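2-c-methyl-d-erythritol 2,4-cyclodiphosphate synthase (Plasmodium falciparum, PDB 4C81) probably catalyses the CMP-releasing cyclisation that yields 2-C-methyl-D-erythritol 2,4-cyclodiphosphate in isoprenoid precursor synthesis. Local coordinates at residues 67-70 / 71-75. The protein carries 1 engineered substitution. Residues are numbered along the deposited sequence; the frame is centred on the assembly and turned at random. Where two conformers were deposited one is given.
Sequences HSIV and DSILG. With ZN (zinc ion), chain B.
I69 and S72 meet through a carbonyl that serves two donors: S72 OG gives a short hydrogen bond to I69 O at 2.7 Å, and I73 N reaches the same oxygen at 3.1 Å. The hydroxyl comes in bent, with a C=O...OG angle of 125°, whereas the amide approaches more nearly end-on. S72 can do this because chi1 (81°) sets OG between its own backbone N and carbonyl carbon, turned back over the preceding helical turn. S72 is buried, and this bond gives its hydroxyl proton an acceptor. Around it run the i-to-i+4 backbone bonds; that of S72 N to S68 O is bent, while L74 N to V70 O is the straightest between the two segments, at 2.9 Å and 174°. The V70 and L74 side chains run alongside each other in a common direction, CG1 of V70 lying 4.0 Å from CD1 of L74; those of I69 and I73 lie across each other at an angle, CG2 of I69 being 4.1 Å from CD1 of I73. Packing between the turns is loosest at H67: D71 N hydrogen-bonds to H67 O, but the partly exposed side chain comes no nearer than 5.6 Å, from its CB to D71 OD2. Its imidazole is held elsewhere, by zinc on ND1 at 2.1 Å and by S98 on NE2, probably fixing the ring's rotation. A water, D15 and H17 complete this site beside bound CDP. D71 OD1 accepts from I82 N. This part of helix 64-77 is largely buried between strand 170-181, touched by S68, S72 and I73, and helices 82-85 and 97-111, which meet V70 and L74, with I73 also reaching 97-111.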
loop_
_atom_site.group_PDB
_atom_site.type_symbol
_atom_site.label_atom_id
_atom_site.label_comp_id
_atom_site.label_asym_id
_atom_site.label_seq_id
_atom_site.Cartn_x
_atom_site.Cartn_y
_atom_site.Cartn_z
ATOM N N HIS A 67 9.664 -8.321 9.202
ATOM C CA HIS A 67 10.181 -6.955 9.200
ATOM C C HIS A 67 9.087 -5.950 8.829
ATOM O O HIS A 67 8.937 -4.919 9.492
ATOM C CB HIS A 67 11.382 -6.805 8.262
ATOM C CG HIS A 67 12.527 -7.713 8.591
ATOM N ND1 HIS A 67 13.619 -7.864 7.763
ATOM C CD2 HIS A 67 12.737 -8.536 9.646
ATOM C CE1 HIS A 67 14.456 -8.736 8.297
ATOM N NE2 HIS A 67 13.945 -9.156 9.441
ATOM N N SER A 68 8.314 -6.249 7.786
ATOM C CA SER A 68 7.239 -5.342 7.372
ATOM C C SER A 68 6.132 -5.256 8.427
ATOM O O SER A 68 5.568 -4.187 8.640
ATOM C CB SER A 68 6.655 -5.750 6.017
ATOM O OG SER A 68 5.941 -6.960 6.104
ATOM N N ILE A 69 5.830 -6.371 9.090
ATOM C CA ILE A 69 4.864 -6.360 10.196
ATOM C C ILE A 69 5.335 -5.430 11.322
ATOM O O ILE A 69 4.560 -4.604 11.810
ATOM C CB ILE A 69 4.603 -7.782 10.749
ATOM C CG1 ILE A 69 3.767 -8.595 9.758
ATOM C CG2 ILE A 69 3.868 -7.716 12.090
ATOM C CD1 ILE A 69 3.758 -10.082 10.040
ATOM N N VAL A 70 6.601 -5.551 11.718
ATOM C CA VAL A 70 7.167 -4.683 12.760
ATOM C C VAL A 70 7.039 -3.211 12.373
ATOM O O VAL A 70 6.527 -2.408 13.152
ATOM C CB VAL A 70 8.639 -5.020 13.060
ATOM C CG1 VAL A 70 9.261 -3.967 13.969
ATOM C CG2 VAL A 70 8.731 -6.382 13.706
ATOM N N ASP A 71 7.457 -2.860 11.161
ATOM C CA ASP A 71 7.395 -1.461 10.734
ATOM C C ASP A 71 5.963 -0.957 10.536
ATOM O O ASP A 71 5.716 0.244 10.644
ATOM C CB ASP A 71 8.260 -1.223 9.493
ATOM C CG ASP A 71 9.743 -1.103 9.834
ATOM O OD1 ASP A 71 10.086 -0.824 11.008
ATOM O OD2 ASP A 71 10.570 -1.274 8.921
ATOM N N SER A 72 5.018 -1.862 10.275
ATOM C CA SER A 72 3.607 -1.472 10.204
ATOM C C SER A 72 3.104 -1.057 11.589
ATOM O O SER A 72 2.394 -0.063 11.727
ATOM C CB SER A 72 2.728 -2.581 9.604
ATOM O OG SER A 72 2.377 -3.579 10.550
ATOM N N ILE A 73 3.492 -1.821 12.604
ATOM C CA ILE A 73 3.149 -1.510 13.995
ATOM C C ILE A 73 3.803 -0.204 14.463
ATOM O O ILE A 73 3.128 0.663 15.027
ATOM C CB ILE A 73 3.553 -2.674 14.934
ATOM C CG1 ILE A 73 2.683 -3.901 14.655
ATOM C CG2 ILE A 73 3.427 -2.264 16.405
ATOM C CD1 ILE A 73 3.190 -5.171 15.291
ATOM N N LEU A 74 5.109 -0.064 14.235
ATOM C CA LEU A 74 5.828 1.159 14.588
ATOM C C LEU A 74 5.226 2.349 13.849
ATOM O O LEU A 74 4.990 3.406 14.437
ATOM C CB LEU A 74 7.315 1.032 14.250
ATOM C CG LEU A 74 8.092 0.032 15.105
ATOM C CD1 LEU A 74 9.538 -0.067 14.646
ATOM C CD2 LEU A 74 8.014 0.431 16.566
ATOM N N GLY A 75 4.967 2.163 12.558
ATOM C CA GLY A 75 4.373 3.210 11.739
ATOM C C GLY A 75 3.019 3.659 12.265
ATOM O O GLY A 75 2.736 4.857 12.351
HETATM ZN ZN ZN B . 14.035 -6.699 6.117
HETATM O O HOH W 1 14.421 -5.074 6.844
#